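Local structure of peroxisomal acyl-coenzyme A oxidase 1 (Arabidopsis thaliana, 1W07) at residues I205-S210 against S215-I220; T154-T159 against H246-R251; K111-E116 against V187-L192; N145-E150 against Y199-F204. The protein catalyses the FAD-dependent desaturation of long- and medium-chain acyl-CoAs to 2-trans-enoyl-CoAs in peroxisomal beta-oxidation, passing the electrons to oxygen to give hydrogen peroxide. The protein carries 1 engineered substitution. All blocks are in the same frame, centred on the assembly; numbering follows the deposited sequence.

Interaction 1. Residues I205-S210 against S215-I220; sequences IVQLRS and SPLPNI
L208 and L217 meet through the backbone: L217 N gives its hydrogen to L208 O at 2.8 Å, and two residues on, S210 N does the same to S215 O at 2.9 Å. Both N-H groups aim almost straight, at 170°, so R209 and P216 face each other as a single beta bridge. The CA-H groups of these two residues also lean on the same acceptors, P216 CA on L208 O and R209 CA on S215 O.

The tight part is the L217 side chain. Its CG lies anti to the carbonyl carbon (chi1 -61°), which brings the two methyls over the 205-210 segment. CD1 presses on Q207 CG at 3.4 Å, the two side chains crossing near a right angle, while CD2 sits 3.4 Å from S210 N. Q207 swings its amide back to its own segment, where NE2 donates to R209 O at 3.0 Å from above the carbonyl plane. I220 adds a thinner apolar layer, its CD1 4.5 Å from L208 CD2. R209 and P216 run side by side, NH1 touching the ring CG at 3.6 Å, and V642 of the second subunit packs on both.

The solvent side is looser. The partly exposed S210 and S215 turn their hydroxyls to the intervening loop, S210 OG to E212 N and S215 OG to D213, and the exposed P218 and N219 form the corners of a type II turn.

The bridged loop links strand 197-207 to strand 220-224 of the neighbouring sheet, with L208 and I220 both resting on L242 of strand 240-244.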
loop_
_atom_site.group_PDB
_atom_site.type_symbol
_atom_site.label_atom_id
_atom_site.label_comp_id
_atom_site.label_asym_id
_atom_site.label_seq_id
_atom_site.Cartn_x
_atom_site.Cartn_y
_atom_site.Cartn_z
ATOM N N ILE B 205 26.392 -22.494 15.287
ATOM C CA ILE B 205 25.288 -23.452 15.212
ATOM C C ILE B 205 24.840 -23.761 16.629
ATOM O O ILE B 205 25.657 -24.099 17.482
ATOM C CB ILE B 205 25.722 -24.766 14.522
ATOM C CG1 ILE B 205 26.051 -24.491 13.054
ATOM C CG2 ILE B 205 24.617 -25.832 14.650
ATOM C CD1 ILE B 205 26.604 -25.682 12.311
ATOM N N VAL B 206 23.541 -23.627 16.876
ATOM C CA VAL B 206 22.992 -23.884 18.202
ATOM C C VAL B 206 21.725 -24.729 18.126
ATOM O O VAL B 206 20.840 -24.455 17.312
ATOM C CB VAL B 206 22.635 -22.574 18.912
ATOM C CG1 VAL B 206 22.288 -22.853 20.358
ATOM C CG2 VAL B 206 23.792 -21.584 18.793
ATOM N N GLN B 207 21.638 -25.760 18.964
ATOM C CA GLN B 207 20.452 -26.610 18.983
ATOM C C GLN B 207 19.451 -25.933 19.901
ATOM O O GLN B 207 19.781 -25.563 21.029
ATOM C CB GLN B 207 20.786 -28.014 19.501
ATOM C CG GLN B 207 19.554 -28.883 19.714
ATOM C CD GLN B 207 19.880 -30.356 19.917
ATOM O OE1 GLN B 207 21.021 -30.725 20.195
ATOM N NE2 GLN B 207 18.868 -31.203 19.780
ATOM N N LEU B 208 18.230 -25.779 19.402
ATOM C CA LEU B 208 17.160 -25.113 20.123
ATOM C C LEU B 208 16.192 -26.075 20.799
ATOM O O LEU B 208 15.754 -25.839 21.928
ATOM C CB LEU B 208 16.386 -24.208 19.150
ATOM C CG LEU B 208 17.241 -23.249 18.312
ATOM C CD1 LEU B 208 16.360 -22.504 17.298
ATOM C CD2 LEU B 208 17.976 -22.269 19.235
ATOM N N ARG B 209 15.855 -27.150 20.094
ATOM C CA ARG B 209 14.908 -28.122 20.607
ATOM C C ARG B 209 15.407 -29.555 20.508
ATOM O O ARG B 209 16.179 -29.912 19.616
ATOM C CB ARG B 209 13.584 -28.032 19.847
ATOM C CG ARG B 209 12.863 -26.694 19.950
ATOM C CD ARG B 209 11.639 -26.683 19.032
ATOM N NE ARG B 209 11.007 -25.368 18.964
ATOM C CZ ARG B 209 10.146 -24.893 19.855
ATOM N NH1 ARG B 209 9.790 -25.626 20.907
ATOM N NH2 ARG B 209 9.642 -23.675 19.694
ATOM N N SER B 210 14.929 -30.383 21.422
ATOM C CA SER B 210 15.287 -31.788 21.453
ATOM C C SER B 210 14.740 -32.493 20.225
ATOM O O SER B 210 13.640 -32.196 19.775
ATOM C CB SER B 210 14.721 -32.430 22.716
ATOM O OG SER B 210 14.470 -33.800 22.503
ATOM N N SER B 215 11.003 -30.501 22.803
ATOM C CA SER B 215 11.051 -29.595 23.936
ATOM C C SER B 215 12.289 -28.703 23.855
ATOM O O SER B 215 13.373 -29.145 23.467
ATOM C CB SER B 215 11.054 -30.384 25.252
ATOM O OG SER B 215 12.281 -31.064 25.433
ATOM N N PRO B 216 12.132 -27.415 24.189
ATOM C CA PRO B 216 13.236 -26.460 24.152
ATOM C C PRO B 216 14.372 -26.919 25.062
ATOM O O PRO B 216 14.123 -27.333 26.192
ATOM C CB PRO B 216 12.591 -25.177 24.660
ATOM C CG PRO B 216 11.195 -25.301 24.167
ATOM C CD PRO B 216 10.862 -26.733 24.490
ATOM N N LEU B 217 15.612 -26.854 24.583
ATOM C CA LEU B 217 16.740 -27.279 25.409
ATOM C C LEU B 217 16.930 -26.336 26.588
ATOM O O LEU B 217 16.425 -25.211 26.589
ATOM C CB LEU B 217 18.036 -27.350 24.592
ATOM C CG LEU B 217 18.086 -28.316 23.396
ATOM C CD1 LEU B 217 19.539 -28.676 23.106
ATOM C CD2 LEU B 217 17.284 -29.578 23.700
ATOM N N PRO B 218 17.661 -26.785 27.621
ATOM C CA PRO B 218 17.917 -25.981 28.813
ATOM C C PRO B 218 18.423 -24.568 28.511
ATOM O O PRO B 218 19.300 -24.387 27.666
ATOM C CB PRO B 218 18.956 -26.816 29.563
ATOM C CG PRO B 218 18.521 -28.216 29.244
ATOM C CD PRO B 218 18.270 -28.125 27.754
ATOM N N ASN B 219 17.852 -23.583 29.197
ATOM C CA ASN B 219 18.235 -22.179 29.055
ATOM C C ASN B 219 17.832 -21.528 27.730
ATOM O O ASN B 219 18.285 -20.428 27.392
ATOM C CB ASN B 219 19.738 -22.034 29.277
ATOM C CG ASN B 219 20.158 -22.485 30.665
ATOM O OD1 ASN B 219 19.502 -22.154 31.655
ATOM N ND2 ASN B 219 21.246 -23.240 30.745
ATOM N N ILE B 220 16.964 -22.202 26.986
ATOM C CA ILE B 220 16.490 -21.687 25.712
ATOM C C ILE B 220 15.065 -21.171 25.848
ATOM O O ILE B 220 14.171 -21.908 26.252
ATOM C CB ILE B 220 16.514 -22.787 24.620
ATOM C CG1 ILE B 220 17.955 -23.202 24.318
ATOM C CG2 ILE B 220 15.828 -22.282 23.344
ATOM C CD1 ILE B 220 18.781 -22.119 23.649
#

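Interaction 2. Residues T154-T159 against H246-R251; sequences TLDPKT and HVRIPR. Engineered in segment 154-159: L155 (natural residue Phe).
D156 and R248 form the one salt bridge of this contact. The arginine comes end-on, NH1 and NH2 both reaching a single oxygen: NH1 to D156 OD2 at 2.9 Å and NH2 to the same OD2 at 3.0 Å. The acceptor lies close to the guanidinium plane, but the carboxylate is turned 57° against it, and NH1 comes from above the carboxylate plane. The R248 chain is extended from CG to NE.

Hydrogen bonds within 154-159 hold the acidic partner's turn in shape. T159 OG1 donates to D156 O at 3.2 Å and T159 N to the same oxygen at 3.0 Å, both from one face of the carbonyl. T159 OG1 also lies 3.2 Å from R248 NH1.

Apolar contact is slight. The engineered L155 touches R251 with one methyl, CD1 to CG at 4.0 Å. Beyond it the R251 chain bends at chi3 (64°), and its NE pairs with D160.

Strand 161-165 lies between the two partners in the sheet, so R248 bridges over a strand to D156. With an asparagine in place of D156, the R248 guanidinium would probably lose its charged mate here and be freer to turn. On an exposed surface, a bridge resting on one carboxylate oxygen implies a tie that depends on charge and reach more than on buried packing; E161 is a long, weak second partner of R248.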
loop_
_atom_site.group_PDB
_atom_site.type_symbol
_atom_site.label_atom_id
_atom_site.label_comp_id
_atom_site.label_asym_id
_atom_site.label_seq_id
_atom_site.Cartn_x
_atom_site.Cartn_y
_atom_site.Cartn_z
ATOM N N THR B 154 30.948 -16.070 23.986
ATOM C CA THR B 154 32.247 -16.045 24.661
ATOM C C THR B 154 32.813 -17.445 24.862
ATOM O O THR B 154 32.150 -18.323 25.423
ATOM C CB THR B 154 32.138 -15.351 26.037
ATOM O OG1 THR B 154 31.323 -14.178 25.909
ATOM C CG2 THR B 154 33.529 -14.945 26.552
ATOM N N LEU B 155 34.042 -17.659 24.407
ATOM C CA LEU B 155 34.671 -18.969 24.533
ATOM C C LEU B 155 35.061 -19.295 25.968
ATOM O O LEU B 155 35.457 -18.413 26.727
ATOM C CB LEU B 155 35.919 -19.050 23.652
ATOM C CG LEU B 155 36.683 -20.385 23.725
ATOM C CD1 LEU B 155 35.798 -21.517 23.208
ATOM C CD2 LEU B 155 37.965 -20.287 22.913
ATOM N N ASP B 156 34.940 -20.571 26.322
ATOM C CA ASP B 156 35.293 -21.062 27.652
ATOM C C ASP B 156 36.366 -22.139 27.456
ATOM O O ASP B 156 36.041 -23.316 27.286
ATOM C CB ASP B 156 34.073 -21.686 28.343
ATOM C CG ASP B 156 34.362 -22.089 29.778
ATOM O OD1 ASP B 156 35.515 -22.478 30.061
ATOM O OD2 ASP B 156 33.440 -22.032 30.620
ATOM N N PRO B 157 37.651 -21.744 27.467
ATOM C CA PRO B 157 38.784 -22.665 27.290
ATOM C C PRO B 157 38.744 -23.887 28.202
ATOM O O PRO B 157 39.009 -25.005 27.766
ATOM C CB PRO B 157 39.989 -21.777 27.573
ATOM C CG PRO B 157 39.544 -20.444 27.082
ATOM C CD PRO B 157 38.132 -20.362 27.633
ATOM N N LYS B 158 38.414 -23.672 29.468
ATOM C CA LYS B 158 38.361 -24.757 30.436
ATOM C C LYS B 158 37.353 -25.850 30.099
ATOM O O LYS B 158 37.419 -26.951 30.647
ATOM C CB LYS B 158 38.075 -24.197 31.836
ATOM C CG LYS B 158 39.149 -23.249 32.364
ATOM C CD LYS B 158 40.540 -23.890 32.317
ATOM C CE LYS B 158 41.586 -23.079 33.081
ATOM N NZ LYS B 158 41.299 -23.064 34.544
ATOM N N THR B 159 36.420 -25.556 29.203
ATOM C CA THR B 159 35.413 -26.544 28.829
ATOM C C THR B 159 35.360 -26.710 27.310
ATOM O O THR B 159 34.675 -27.593 26.792
ATOM C CB THR B 159 34.008 -26.129 29.332
ATOM O OG1 THR B 159 33.619 -24.902 28.702
ATOM C CG2 THR B 159 34.020 -25.927 30.844
ATOM N N HIS B 246 23.011 -17.956 28.978
ATOM C CA HIS B 246 24.323 -18.584 29.069
ATOM C C HIS B 246 24.317 -20.007 28.507
ATOM O O HIS B 246 24.780 -20.948 29.156
ATOM C CB HIS B 246 24.795 -18.589 30.526
ATOM C CG HIS B 246 24.920 -17.219 31.118
ATOM N ND1 HIS B 246 25.878 -16.317 30.707
ATOM C CD2 HIS B 246 24.190 -16.587 32.066
ATOM C CE1 HIS B 246 25.727 -15.186 31.373
ATOM N NE2 HIS B 246 24.711 -15.325 32.205
ATOM N N VAL B 247 23.790 -20.155 27.296
ATOM C CA VAL B 247 23.744 -21.452 26.635
ATOM C C VAL B 247 25.156 -21.838 26.210
ATOM O O VAL B 247 25.939 -20.985 25.791
ATOM C CB VAL B 247 22.823 -21.413 25.384
ATOM C CG1 VAL B 247 22.978 -22.693 24.573
ATOM C CG2 VAL B 247 21.379 -21.245 25.816
ATOM N N ARG B 248 25.474 -23.123 26.317
ATOM C CA ARG B 248 26.797 -23.616 25.965
ATOM C C ARG B 248 26.800 -24.548 24.757
ATOM O O ARG B 248 25.966 -25.446 24.636
ATOM C CB ARG B 248 27.424 -24.323 27.177
ATOM C CG ARG B 248 27.851 -23.391 28.313
ATOM C CD ARG B 248 28.326 -24.170 29.544
ATOM N NE ARG B 248 28.886 -23.284 30.564
ATOM C CZ ARG B 248 30.145 -22.852 30.580
ATOM N NH1 ARG B 248 30.994 -23.234 29.637
ATOM N NH2 ARG B 248 30.549 -22.017 31.527
ATOM N N ILE B 249 27.754 -24.331 23.861
ATOM C CA ILE B 249 27.864 -25.163 22.673
ATOM C C ILE B 249 29.330 -25.488 22.425
ATOM O O ILE B 249 30.214 -24.726 22.810
ATOM C CB ILE B 249 27.327 -24.448 21.415
ATOM C CG1 ILE B 249 28.152 -23.178 21.169
ATOM C CG2 ILE B 249 25.844 -24.131 21.580
ATOM C CD1 ILE B 249 27.942 -22.564 19.800
ATOM N N PRO B 250 29.602 -26.631 21.777
ATOM C CA PRO B 250 30.982 -27.033 21.483
ATOM C C PRO B 250 31.698 -25.974 20.639
ATOM O O PRO B 250 31.104 -25.361 19.748
ATOM C CB PRO B 250 30.798 -28.344 20.729
ATOM C CG PRO B 250 29.571 -28.921 21.368
ATOM C CD PRO B 250 28.661 -27.713 21.425
ATOM N N ARG B 251 32.977 -25.766 20.930
ATOM C CA ARG B 251 33.775 -24.791 20.203
ATOM C C ARG B 251 33.730 -25.049 18.699
ATOM O O ARG B 251 33.792 -24.116 17.897
ATOM C CB ARG B 251 35.227 -24.847 20.692
ATOM C CG ARG B 251 36.175 -23.882 19.996
ATOM C CD ARG B 251 37.601 -24.008 20.543
ATOM N NE ARG B 251 38.174 -25.328 20.273
ATOM C CZ ARG B 251 38.613 -25.728 19.082
ATOM N NH1 ARG B 251 38.563 -24.906 18.041
ATOM N NH2 ARG B 251 39.071 -26.961 18.923
#

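Interaction 3. Residues K111-E116 against V187-L192; sequences KGQGTE and VVYARL
Q113 and Y189 approach from opposite directions, each with CG anti to its carbonyl carbon (chi1 -72° in the glutamine). The glutamine chain then runs extended beyond CG, carrying its amide out from the end of helix 98-113, while the tyrosine ring reaches from strand 185-194 to present its hydroxyl. The backbones stay well apart, with 10.3 Å between the nearest CA atoms, Q113 CA and V187 CA, so only long side chains can meet.

At the meeting point Y189 OH donates to Q113 OE1 at 2.7 Å. The hydroxyl lies in the carbonyl plane, on a lone pair of OE1, with an angle of 116° at the oxygen. Seen from the tyrosine, OE1 sits at the ring edge near the ring plane, 3.5 Å from Y189 CE2. Amide and ring are turned 65° against each other. Little else touches, and the pair buries just 78 Å².

The bond joins the N-terminal helical part of the chain to the beta domain in the middle, the division familiar from the acyl-CoA dehydrogenase fold. Around it, A109 of the same helix packs on Y189, and L255 touches Q113. The Y189 ring also meets that of Y135, an FAD-binding residue.

A short bond of this directed kind fixes which way the Y189 hydroxyl points and gives the buried phenol a polar partner; the ring contact with Y135 is consistent with a second-shell place for Y189 at the flavin site.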
loop_
_atom_site.group_PDB
_atom_site.type_symbol
_atom_site.label_atom_id
_atom_site.label_comp_id
_atom_site.label_asym_id
_atom_site.label_seq_id
_atom_site.Cartn_x
_atom_site.Cartn_y
_atom_site.Cartn_z
ATOM N N LYS B 111 27.056 -23.775 4.201
ATOM C CA LYS B 111 27.872 -24.025 3.012
ATOM C C LYS B 111 28.939 -22.950 2.781
ATOM O O LYS B 111 30.087 -23.256 2.456
ATOM C CB LYS B 111 27.004 -24.098 1.752
ATOM C CG LYS B 111 26.225 -25.388 1.587
ATOM C CD LYS B 111 25.482 -25.416 0.252
ATOM C CE LYS B 111 24.667 -26.698 0.091
ATOM N NZ LYS B 111 23.868 -26.719 -1.172
ATOM N N GLY B 112 28.563 -21.689 2.933
ATOM C CA GLY B 112 29.521 -20.626 2.705
ATOM C C GLY B 112 30.375 -20.220 3.889
ATOM O O GLY B 112 31.420 -19.598 3.707
ATOM N N GLN B 113 29.948 -20.569 5.095
ATOM C CA GLN B 113 30.680 -20.186 6.298
ATOM C C GLN B 113 31.226 -21.376 7.077
ATOM O O GLN B 113 32.062 -21.220 7.969
ATOM C CB GLN B 113 29.768 -19.347 7.198
ATOM C CG GLN B 113 29.492 -17.947 6.657
ATOM C CD GLN B 113 28.204 -17.354 7.201
ATOM O OE1 GLN B 113 27.928 -17.432 8.399
ATOM N NE2 GLN B 113 27.412 -16.753 6.322
ATOM N N GLY B 114 30.757 -22.569 6.742
ATOM C CA GLY B 114 31.234 -23.746 7.443
ATOM C C GLY B 114 32.485 -24.339 6.822
ATOM O O GLY B 114 32.768 -24.142 5.635
ATOM N N THR B 115 33.242 -25.067 7.632
ATOM C CA THR B 115 34.452 -25.717 7.155
ATOM C C THR B 115 34.062 -26.983 6.398
ATOM O O THR B 115 32.937 -27.467 6.527
ATOM C CB THR B 115 35.369 -26.093 8.329
ATOM O OG1 THR B 115 35.623 -24.931 9.130
ATOM C CG2 THR B 115 36.689 -26.625 7.811
ATOM N N GLU B 116 34.992 -27.515 5.609
ATOM C CA GLU B 116 34.730 -28.728 4.841
ATOM C C GLU B 116 34.231 -29.834 5.760
ATOM O O GLU B 116 33.328 -30.584 5.403
ATOM C CB GLU B 116 35.996 -29.176 4.104
ATOM N N VAL B 187 21.445 -21.217 12.958
ATOM C CA VAL B 187 22.728 -20.557 12.855
ATOM C C VAL B 187 22.523 -19.223 13.576
ATOM O O VAL B 187 21.780 -18.358 13.096
ATOM C CB VAL B 187 23.133 -20.302 11.393
ATOM C CG1 VAL B 187 24.366 -19.404 11.348
ATOM C CG2 VAL B 187 23.438 -21.622 10.713
ATOM N N VAL B 188 23.145 -19.077 14.743
ATOM C CA VAL B 188 23.016 -17.845 15.519
ATOM C C VAL B 188 24.206 -16.903 15.317
ATOM O O VAL B 188 25.359 -17.334 15.322
ATOM C CB VAL B 188 22.884 -18.145 17.033
ATOM C CG1 VAL B 188 22.757 -16.823 17.832
ATOM C CG2 VAL B 188 21.687 -19.084 17.274
ATOM N N TYR B 189 23.917 -15.616 15.125
ATOM C CA TYR B 189 24.967 -14.625 14.936
ATOM C C TYR B 189 25.125 -13.780 16.199
ATOM O O TYR B 189 24.156 -13.246 16.739
ATOM C CB TYR B 189 24.676 -13.749 13.702
ATOM C CG TYR B 189 24.834 -14.517 12.406
ATOM C CD1 TYR B 189 23.794 -15.304 11.911
ATOM C CD2 TYR B 189 26.056 -14.540 11.724
ATOM C CE1 TYR B 189 23.965 -16.097 10.775
ATOM C CE2 TYR B 189 26.239 -15.340 10.592
ATOM C CZ TYR B 189 25.191 -16.118 10.124
ATOM O OH TYR B 189 25.378 -16.955 9.048
ATOM N N ALA B 190 26.361 -13.693 16.676
ATOM C CA ALA B 190 26.667 -12.951 17.889
ATOM C C ALA B 190 28.092 -12.439 17.838
ATOM O O ALA B 190 28.885 -12.848 16.987
ATOM C CB ALA B 190 26.488 -13.857 19.115
ATOM N N ARG B 191 28.409 -11.541 18.761
ATOM C CA ARG B 191 29.741 -10.966 18.853
ATOM C C ARG B 191 30.685 -12.043 19.370
ATOM O O ARG B 191 30.471 -12.604 20.448
ATOM C CB ARG B 191 29.726 -9.779 19.817
ATOM C CG ARG B 191 28.542 -8.835 19.615
ATOM C CD ARG B 191 28.792 -7.482 20.270
ATOM N NE ARG B 191 29.776 -6.717 19.514
ATOM C CZ ARG B 191 29.494 -5.979 18.445
ATOM N NH1 ARG B 191 28.244 -5.881 18.002
ATOM N NH2 ARG B 191 30.473 -5.363 17.792
ATOM N N LEU B 192 31.725 -12.340 18.603
ATOM C CA LEU B 192 32.695 -13.354 19.006
ATOM C C LEU B 192 33.608 -12.775 20.092
ATOM O O LEU B 192 34.347 -11.817 19.858
ATOM C CB LEU B 192 33.524 -13.789 17.794
ATOM C CG LEU B 192 34.228 -15.146 17.848
ATOM C CD1 LEU B 192 34.992 -15.356 16.554
ATOM C CD2 LEU B 192 35.174 -15.212 19.031
#

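Interaction 4. Residues N145-E150 against Y199-F204; sequences NVQGLE and YGIHGF
I201 pushes its side chain against the short 3-10 turn at 146-148 and against L149 just after it. With CG1 anti to the carbonyl carbon (chi1 -50°) and chi2 at -61°, the longer branch folds over the turn: I201 CG1 lies 3.5 Å from V146 O and CD1 3.6 Å from the same oxygen. The other branch, CG2, faces V146 CG1 at 4.2 Å. L149 crosses the isoleucine at about a right angle, its CB meeting I201 CD1 at 3.7 Å and its own CD1 lying 3.9 Å from I201 CG2, so both branches of I201 are touched by one leucine.

Strand 197-207 belongs to the mixed sheet of the acyl-CoA dehydrogenase-type middle domain, and the 145-150 loop leads from the FAD-binding strand 133-136 into strand 152-156. V146 leans on Q137, an FAD-binding residue, and N145 is hydrogen-bonded to E321 and Q312 of the second subunit, so the loop lies between the sheet, the cofactor site and the dimer partner.

An alanine in place of I201 would remove both branches and would probably open a gap between the 3-10 turn and the strand, leaving L149 freer to shift.

Q147 bends at chi2 (-56°), which folds its amide back across the isoleucine, Q147 NE2 coming 4.1 Å from I201 CG1.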
loop_
_atom_site.group_PDB
_atom_site.type_symbol
_atom_site.label_atom_id
_atom_site.label_comp_id
_atom_site.label_asym_id
_atom_site.label_seq_id
_atom_site.Cartn_x
_atom_site.Cartn_y
_atom_site.Cartn_z
ATOM N N ASN B 145 21.383 -2.840 10.966
ATOM C CA ASN B 145 22.743 -2.703 11.483
ATOM C C ASN B 145 23.221 -3.967 12.180
ATOM O O ASN B 145 23.247 -4.042 13.415
ATOM C CB ASN B 145 22.835 -1.524 12.460
ATOM C CG ASN B 145 24.235 -1.361 13.025
ATOM O OD1 ASN B 145 25.222 -1.670 12.353
ATOM N ND2 ASN B 145 24.327 -0.875 14.254
ATOM N N VAL B 146 23.616 -4.953 11.376
ATOM C CA VAL B 146 24.088 -6.225 11.898
ATOM C C VAL B 146 25.276 -6.074 12.840
ATOM O O VAL B 146 25.402 -6.823 13.808
ATOM C CB VAL B 146 24.476 -7.198 10.742
ATOM C CG1 VAL B 146 24.800 -8.586 11.312
ATOM C CG2 VAL B 146 23.337 -7.303 9.750
ATOM N N GLN B 147 26.147 -5.106 12.570
ATOM C CA GLN B 147 27.320 -4.912 13.419
ATOM C C GLN B 147 26.945 -4.460 14.820
ATOM O O GLN B 147 27.792 -4.427 15.716
ATOM C CB GLN B 147 28.278 -3.909 12.779
ATOM C CG GLN B 147 28.841 -4.386 11.443
ATOM C CD GLN B 147 29.542 -5.731 11.556
ATOM O OE1 GLN B 147 30.494 -5.878 12.320
ATOM N NE2 GLN B 147 29.070 -6.718 10.797
ATOM N N GLY B 148 25.669 -4.131 15.016
ATOM C CA GLY B 148 25.200 -3.698 16.325
ATOM C C GLY B 148 24.565 -4.806 17.154
ATOM O O GLY B 148 24.100 -4.536 18.259
ATOM N N LEU B 149 24.536 -6.038 16.639
ATOM C CA LEU B 149 23.954 -7.162 17.384
ATOM C C LEU B 149 24.543 -7.201 18.789
ATOM O O LEU B 149 25.741 -6.952 18.958
ATOM C CB LEU B 149 24.237 -8.497 16.686
ATOM C CG LEU B 149 23.618 -8.667 15.298
ATOM C CD1 LEU B 149 23.890 -10.079 14.789
ATOM C CD2 LEU B 149 22.117 -8.379 15.369
ATOM N N GLU B 150 23.698 -7.518 19.775
ATOM C CA GLU B 150 24.087 -7.573 21.188
ATOM C C GLU B 150 24.350 -8.986 21.706
ATOM O O GLU B 150 25.040 -9.160 22.710
ATOM C CB GLU B 150 22.998 -6.937 22.066
ATOM C CG GLU B 150 22.639 -5.510 21.695
ATOM C CD GLU B 150 21.569 -4.920 22.588
ATOM O OE1 GLU B 150 21.815 -4.776 23.809
ATOM O OE2 GLU B 150 20.474 -4.602 22.077
ATOM N N TYR B 199 35.669 -9.711 18.665
ATOM C CA TYR B 199 36.123 -9.838 17.282
ATOM C C TYR B 199 35.035 -9.670 16.223
ATOM O O TYR B 199 35.232 -10.019 15.057
ATOM C CB TYR B 199 36.820 -11.188 17.076
ATOM C CG TYR B 199 38.183 -11.272 17.722
ATOM C CD1 TYR B 199 38.328 -11.652 19.057
ATOM C CD2 TYR B 199 39.330 -10.948 17.002
ATOM C CE1 TYR B 199 39.590 -11.709 19.658
ATOM C CE2 TYR B 199 40.592 -10.998 17.590
ATOM C CZ TYR B 199 40.714 -11.379 18.914
ATOM O OH TYR B 199 41.963 -11.436 19.493
ATOM N N GLY B 200 33.884 -9.143 16.619
ATOM C CA GLY B 200 32.820 -8.943 15.654
ATOM C C GLY B 200 31.797 -10.059 15.541
ATOM O O GLY B 200 31.864 -11.075 16.236
ATOM N N ILE B 201 30.852 -9.861 14.631
ATOM C CA ILE B 201 29.766 -10.803 14.403
ATOM C C ILE B 201 30.192 -12.058 13.652
ATOM O O ILE B 201 30.789 -11.980 12.581
ATOM C CB ILE B 201 28.623 -10.129 13.602
ATOM C CG1 ILE B 201 28.243 -8.793 14.252
ATOM C CG2 ILE B 201 27.433 -11.073 13.509
ATOM C CD1 ILE B 201 27.748 -8.904 15.663
ATOM N N HIS B 202 29.869 -13.213 14.223
ATOM C CA HIS B 202 30.178 -14.507 13.628
ATOM C C HIS B 202 28.968 -15.426 13.733
ATOM O O HIS B 202 28.047 -15.166 14.508
ATOM C CB HIS B 202 31.367 -15.160 14.337
ATOM C CG HIS B 202 32.692 -14.562 13.981
ATOM N ND1 HIS B 202 33.121 -13.350 14.476
ATOM C CD2 HIS B 202 33.660 -14.987 13.133
ATOM C CE1 HIS B 202 34.296 -13.052 13.949
ATOM N NE2 HIS B 202 34.645 -14.028 13.129
ATOM N N GLY B 203 28.989 -16.504 12.951
ATOM C CA GLY B 203 27.897 -17.464 12.959
ATOM C C GLY B 203 28.218 -18.696 13.794
ATOM O O GLY B 203 29.315 -19.252 13.705
ATOM N N PHE B 204 27.245 -19.121 14.595
ATOM C CA PHE B 204 27.386 -20.274 15.475
ATOM C C PHE B 204 26.162 -21.189 15.364
ATOM O O PHE B 204 25.027 -20.718 15.348
ATOM C CB PHE B 204 27.519 -19.802 16.929
ATOM C CG PHE B 204 28.678 -18.871 17.170
ATOM C CD1 PHE B 204 29.871 -19.349 17.709
ATOM C CD2 PHE B 204 28.582 -17.514 16.846
ATOM C CE1 PHE B 204 30.952 -18.491 17.925
ATOM C CE2 PHE B 204 29.657 -16.651 17.058
ATOM C CZ PHE B 204 30.847 -17.142 17.601
#

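Three of the four contacts use strands 185-194 or 197-207, neighbours in the mixed sheet: interactions 1 and 4 sit on different parts of 197-207, and interaction 3 on 185-194, where V188 and L192 probably bond to F204 and G200 of interaction 4. Interaction 2 is the surface contact, held by charge across strand 161-165, though I249 still packs on V206 and F204. The other three are partly buried. Interaction 1 relies on backbone bonds and a leucine, interaction 4 on apolar packing without a hydrogen bond between its segments, and interaction 3 on one directed bond between the helical and beta parts. Interactions 3 and 4 lie nearest the flavin.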